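Putative sugar kinase PH1459 (Pyrococcus horikoshii, PDB 3EWM) probably phosphorylates a sugar such as fructose at the expense of ATP, as a carbohydrate kinase of the PfkB family. Local coordinates at residues 175-180 and 198-204; 159-163 and 179-183. One frame throughout, in Å; residues are numbered along the deposited sequence.

Contact 1: 175-180 and 198-204; sequences MIKVLE and YLENQGV
Ile176 of the helix 172-185 meets three residues of 198-204, and its branches divide them. From CB, the CG2 methyl turns to Val204 and lies 3.8 Å from Val204 CG2. The other branch leaves on the opposite side from the carbonyl carbon (chi1 -73°), and its CG1 passes 3.7 Å from Gln202 OE1. At the tip, CD1 meets both an amide and a leucine: Ile176 CD1 is 3.5 Å from Gln202 NE2 and equally near Leu199 CD2. The Gln202 side chain crosses that of Ile176 at about a right angle. The rotation of its amide is fixed by the hydrogen bond from Gln202 NE2 to Tyr198 O, 2.9 Å long and nearly straight (169°), with the donor above the carbonyl plane; the same NE2 sits over one face of the Tyr198 ring, toward its rim. That ring presents its edge to Met175, a selenomethionine, whose CE, brought round by the bend at chi3 (79°), lies in the ring plane 3.7 Å from Tyr198 CE2. Deeper in, Leu179 CD1 touches both methyls of Leu199. At the other end Val204 sets both methyls against Glu180 CB, CG1 and CG2 each 3.8 Å from it. Gly203 makes the turn that delivers Val204: with positive phi, it is the C-prime residue, with Val204 N bonded to Leu199 O and Gly203 N to Glu200 O. This is a Schellman motif ending the helix 193-200, here packed through apolar side chains against the neighbouring helix of a PfkB-family alpha/beta domain.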
loop_
_atom_site.group_PDB
_atom_site.type_symbol
_atom_site.label_atom_id
_atom_site.label_comp_id
_atom_site.label_asym_id
_atom_site.label_seq_id
_atom_site.Cartn_x
_atom_site.Cartn_y
_atom_site.Cartn_z
HETATM N N MSE A 175 -12.004 4.309 20.542
HETATM C CA MSE A 175 -11.165 3.125 20.729
HETATM C C MSE A 175 -11.386 2.460 22.074
HETATM O O MSE A 175 -11.564 1.256 22.158
HETATM C CB MSE A 175 -9.696 3.501 20.628
HETATM C CG MSE A 175 -8.783 2.314 20.845
HETATM SE SE MSE A 175 -6.972 2.858 21.168
HETATM C CE MSE A 175 -7.155 3.353 23.044
ATOM N N ILE A 176 -11.348 3.267 23.131
ATOM C CA ILE A 176 -11.573 2.777 24.476
ATOM C C ILE A 176 -12.963 2.155 24.603
ATOM O O ILE A 176 -13.133 1.142 25.271
ATOM C CB ILE A 176 -11.371 3.922 25.502
ATOM C CG1 ILE A 176 -9.876 4.232 25.641
ATOM C CG2 ILE A 176 -12.014 3.575 26.847
ATOM C CD1 ILE A 176 -9.038 3.083 26.209
ATOM N N LYS A 177 -13.945 2.765 23.949
ATOM C CA LYS A 177 -15.314 2.249 23.963
ATOM C C LYS A 177 -15.421 0.914 23.231
ATOM O O LYS A 177 -16.006 -0.039 23.748
ATOM C CB LYS A 177 -16.275 3.271 23.366
ATOM C CG LYS A 177 -16.471 4.493 24.275
ATOM C CD LYS A 177 -17.541 5.439 23.761
ATOM C CE LYS A 177 -17.366 6.825 24.376
ATOM N NZ LYS A 177 -18.539 7.694 24.104
ATOM N N VAL A 178 -14.846 0.840 22.037
ATOM C CA VAL A 178 -14.952 -0.395 21.242
ATOM C C VAL A 178 -14.109 -1.521 21.839
ATOM O O VAL A 178 -14.518 -2.668 21.803
ATOM C CB VAL A 178 -14.602 -0.205 19.745
ATOM C CG1 VAL A 178 -15.451 0.909 19.126
ATOM C CG2 VAL A 178 -13.158 0.097 19.572
ATOM N N LEU A 179 -12.938 -1.184 22.382
ATOM C CA LEU A 179 -12.107 -2.181 23.049
ATOM C C LEU A 179 -12.813 -2.735 24.262
ATOM O O LEU A 179 -12.836 -3.939 24.459
ATOM C CB LEU A 179 -10.733 -1.637 23.444
ATOM C CG LEU A 179 -9.757 -1.286 22.313
ATOM C CD1 LEU A 179 -8.463 -0.759 22.917
ATOM C CD2 LEU A 179 -9.471 -2.437 21.392
ATOM N N GLU A 180 -13.412 -1.859 25.069
ATOM C CA GLU A 180 -14.153 -2.331 26.222
ATOM C C GLU A 180 -15.329 -3.195 25.796
ATOM O O GLU A 180 -15.556 -4.232 26.379
ATOM C CB GLU A 180 -14.622 -1.185 27.114
ATOM C CG GLU A 180 -15.196 -1.695 28.412
ATOM C CD GLU A 180 -15.571 -0.592 29.343
ATOM O OE1 GLU A 180 -15.719 0.559 28.889
ATOM O OE2 GLU A 180 -15.726 -0.891 30.533
ATOM N N TYR A 198 -2.362 -0.181 30.160
ATOM C CA TYR A 198 -2.869 0.960 29.420
ATOM C C TYR A 198 -4.391 1.062 29.514
ATOM O O TYR A 198 -4.966 2.129 29.825
ATOM C CB TYR A 198 -2.409 0.878 27.962
ATOM C CG TYR A 198 -2.903 2.029 27.122
ATOM C CD1 TYR A 198 -2.303 3.280 27.207
ATOM C CD2 TYR A 198 -3.980 1.864 26.243
ATOM C CE1 TYR A 198 -2.755 4.349 26.425
ATOM C CE2 TYR A 198 -4.442 2.920 25.463
ATOM C CZ TYR A 198 -3.830 4.156 25.562
ATOM O OH TYR A 198 -4.291 5.201 24.799
ATOM N N LEU A 199 -5.042 -0.058 29.249
ATOM C CA LEU A 199 -6.484 -0.099 29.218
ATOM C C LEU A 199 -7.120 -0.055 30.598
ATOM O O LEU A 199 -8.050 0.719 30.825
ATOM C CB LEU A 199 -6.937 -1.318 28.437
ATOM C CG LEU A 199 -6.610 -1.201 26.940
ATOM C CD1 LEU A 199 -6.986 -2.476 26.218
ATOM C CD2 LEU A 199 -7.326 -0.012 26.347
ATOM N N GLU A 200 -6.589 -0.842 31.529
ATOM C CA GLU A 200 -7.171 -0.918 32.870
ATOM C C GLU A 200 -7.054 0.397 33.610
ATOM O O GLU A 200 -7.916 0.725 34.423
ATOM C CB GLU A 200 -6.575 -2.070 33.670
ATOM C CG GLU A 200 -7.004 -3.421 33.129
ATOM C CD GLU A 200 -6.778 -4.560 34.093
ATOM O OE1 GLU A 200 -5.919 -4.432 34.992
ATOM O OE2 GLU A 200 -7.463 -5.592 33.929
ATOM N N ASN A 201 -6.011 1.160 33.285
ATOM C CA ASN A 201 -5.848 2.511 33.794
ATOM C C ASN A 201 -6.802 3.536 33.198
ATOM O O ASN A 201 -6.820 4.694 33.618
ATOM C CB ASN A 201 -4.394 2.966 33.644
ATOM C CG ASN A 201 -3.520 2.381 34.722
ATOM O OD1 ASN A 201 -4.026 1.712 35.644
ATOM N ND2 ASN A 201 -2.223 2.608 34.628
ATOM N N GLN A 202 -7.577 3.105 32.211
ATOM C CA GLN A 202 -8.664 3.915 31.679
ATOM C C GLN A 202 -10.008 3.272 31.987
ATOM O O GLN A 202 -11.015 3.551 31.325
ATOM C CB GLN A 202 -8.468 4.131 30.189
ATOM C CG GLN A 202 -7.163 4.804 29.899
ATOM C CD GLN A 202 -6.908 4.935 28.447
ATOM O OE1 GLN A 202 -7.408 5.855 27.800
ATOM N NE2 GLN A 202 -6.115 4.025 27.905
ATOM N N GLY A 203 -10.005 2.431 33.020
ATOM C CA GLY A 203 -11.213 1.837 33.561
ATOM C C GLY A 203 -11.770 0.708 32.717
ATOM O O GLY A 203 -12.917 0.317 32.904
ATOM N N VAL A 204 -10.964 0.201 31.779
ATOM C CA VAL A 204 -11.342 -0.958 30.981
ATOM C C VAL A 204 -10.659 -2.182 31.563
ATOM O O VAL A 204 -9.458 -2.350 31.410
ATOM C CB VAL A 204 -10.950 -0.812 29.480
ATOM C CG1 VAL A 204 -11.322 -2.080 28.689
ATOM C CG2 VAL A 204 -11.598 0.422 28.863
#

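Contact 2: 159-163 and 179-183; sequences FDVNL and LEESI
Ser182 lays its CB over the centre of the Phe159 ring, a CH-pi contact with the carbon 3.7 Å from the ring centroid and only 13° off the normal. The hydroxyl takes little part: chi1 of -61° sets OG beside the backbone N, and it bonds to Val178 O one turn back in the helix, which satisfies the polar end while the carbon faces the ring.

The remaining contacts are apolar. At the ring's edge and in its plane, Leu179 CD2 approaches Phe159 CZ to 3.9 Å, the two side chains crossing at about a right angle. Ile183 crosses Phe159 at about a right angle, its CG1 4.1 Å from Phe159 CD2 and set obliquely to the ring, and extends CD1 to a looser contact with Val161 CG2 at 4.4 Å. The backbones come nearest at the pair Phe159 and Ile183, with Phe159 CA and Ile183 CA 6.8 Å apart. These residues join strand 156-160 to the helix of a beta-alpha-beta crossover that returns to strand 188-192, and backbone bonds of Phe159 to Ile188 and Lys190 pair its two strands directly. Lys190 is an ATP-binding residue, about 6 Å from Val161 between side chains.

Past the strand, Leu163 crosses Leu179 obliquely and its CD1 stands 3.6 Å from Leu179 CD1.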
loop_
_atom_site.group_PDB
_atom_site.type_symbol
_atom_site.label_atom_id
_atom_site.label_comp_id
_atom_site.label_asym_id
_atom_site.label_seq_id
_atom_site.Cartn_x
_atom_site.Cartn_y
_atom_site.Cartn_z
ATOM N N PHE A 159 -10.631 -12.614 21.736
ATOM C CA PHE A 159 -10.248 -11.283 21.318
ATOM C C PHE A 159 -8.796 -11.032 21.704
ATOM O O PHE A 159 -8.440 -11.138 22.865
ATOM C CB PHE A 159 -11.185 -10.247 21.954
ATOM C CG PHE A 159 -10.898 -8.816 21.537
ATOM C CD1 PHE A 159 -11.133 -8.394 20.235
ATOM C CD2 PHE A 159 -10.387 -7.903 22.447
ATOM C CE1 PHE A 159 -10.898 -7.077 19.850
ATOM C CE2 PHE A 159 -10.134 -6.583 22.079
ATOM C CZ PHE A 159 -10.398 -6.162 20.765
ATOM N N ASP A 160 -7.970 -10.802 20.694
ATOM C CA ASP A 160 -6.606 -10.355 20.864
ATOM C C ASP A 160 -6.684 -8.834 20.864
ATOM O O ASP A 160 -7.094 -8.220 19.885
ATOM C CB ASP A 160 -5.777 -10.894 19.699
ATOM C CG ASP A 160 -4.324 -10.482 19.752
ATOM O OD1 ASP A 160 -3.877 -9.863 20.746
ATOM O OD2 ASP A 160 -3.635 -10.774 18.754
ATOM N N VAL A 161 -6.337 -8.227 21.988
ATOM C CA VAL A 161 -6.417 -6.785 22.130
ATOM C C VAL A 161 -5.525 -6.128 21.058
ATOM O O VAL A 161 -5.903 -5.121 20.455
ATOM C CB VAL A 161 -6.025 -6.354 23.577
ATOM C CG1 VAL A 161 -5.939 -4.858 23.693
ATOM C CG2 VAL A 161 -7.042 -6.934 24.590
ATOM N N ASN A 162 -4.364 -6.725 20.815
ATOM C CA ASN A 162 -3.473 -6.311 19.726
ATOM C C ASN A 162 -3.562 -4.801 19.484
ATOM O O ASN A 162 -3.959 -4.346 18.401
ATOM C CB ASN A 162 -3.823 -7.069 18.442
ATOM C CG ASN A 162 -2.808 -6.845 17.339
ATOM O OD1 ASN A 162 -1.697 -6.381 17.588
ATOM N ND2 ASN A 162 -3.191 -7.148 16.111
ATOM N N LEU A 163 -3.195 -4.024 20.493
ATOM C CA LEU A 163 -3.479 -2.607 20.423
ATOM C C LEU A 163 -2.450 -1.868 19.577
ATOM O O LEU A 163 -1.249 -1.976 19.819
ATOM C CB LEU A 163 -3.610 -1.997 21.822
ATOM C CG LEU A 163 -4.246 -0.602 21.818
ATOM C CD1 LEU A 163 -5.462 -0.508 20.862
ATOM C CD2 LEU A 163 -4.647 -0.203 23.225
ATOM N N LEU A 179 -12.938 -1.184 22.382
ATOM C CA LEU A 179 -12.107 -2.181 23.049
ATOM C C LEU A 179 -12.813 -2.735 24.262
ATOM O O LEU A 179 -12.836 -3.939 24.459
ATOM C CB LEU A 179 -10.733 -1.637 23.444
ATOM C CG LEU A 179 -9.757 -1.286 22.313
ATOM C CD1 LEU A 179 -8.463 -0.759 22.917
ATOM C CD2 LEU A 179 -9.471 -2.437 21.392
ATOM N N GLU A 180 -13.412 -1.859 25.069
ATOM C CA GLU A 180 -14.153 -2.331 26.222
ATOM C C GLU A 180 -15.329 -3.195 25.796
ATOM O O GLU A 180 -15.556 -4.232 26.379
ATOM C CB GLU A 180 -14.622 -1.185 27.114
ATOM C CG GLU A 180 -15.196 -1.695 28.412
ATOM C CD GLU A 180 -15.571 -0.592 29.343
ATOM O OE1 GLU A 180 -15.719 0.559 28.889
ATOM O OE2 GLU A 180 -15.726 -0.891 30.533
ATOM N N GLU A 181 -16.068 -2.775 24.775
ATOM C CA GLU A 181 -17.222 -3.564 24.348
ATOM C C GLU A 181 -16.795 -4.941 23.850
ATOM O O GLU A 181 -17.445 -5.930 24.157
ATOM C CB GLU A 181 -18.066 -2.828 23.303
ATOM C CG GLU A 181 -18.799 -1.617 23.873
ATOM C CD GLU A 181 -19.379 -0.715 22.805
ATOM O OE1 GLU A 181 -20.091 0.249 23.170
ATOM O OE2 GLU A 181 -19.125 -0.967 21.604
ATOM N N SER A 182 -15.683 -4.982 23.119
ATOM C CA SER A 182 -15.116 -6.223 22.590
ATOM C C SER A 182 -14.653 -7.140 23.702
ATOM O O SER A 182 -14.897 -8.331 23.669
ATOM C CB SER A 182 -13.920 -5.919 21.671
ATOM O OG SER A 182 -14.314 -5.136 20.567
ATOM N N ILE A 183 -13.952 -6.575 24.679
ATOM C CA ILE A 183 -13.455 -7.354 25.795
ATOM C C ILE A 183 -14.640 -7.955 26.555
ATOM O O ILE A 183 -14.638 -9.137 26.886
ATOM C CB ILE A 183 -12.566 -6.511 26.728
ATOM C CG1 ILE A 183 -11.232 -6.166 26.026
ATOM C CG2 ILE A 183 -12.312 -7.286 28.008
ATOM C CD1 ILE A 183 -10.405 -5.057 26.708
#

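In the fold
From the N terminus, strand 156-160 runs into the loop that carries Leu163, and helix 172-185 then returns over it, so that contact 2 closes a loop with 15 residues between its segments. The same helix has already supplied 175-180 to contact 1, which closes only after strand 188-192, at the end of helix 193-200 and the turn beyond it, with 17 residues between. The two closures therefore interlock rather than nest; their segments overlap at Leu179 and Glu180, of which Leu179 touches in both. Their centres lie 8 Å apart and they touch directly, for example Leu199 CD1 to Val161 CG1 at 3.6 Å. Contact 2 ties the helix to the large sheet; contact 1 ties it to the next helix and the turn after it.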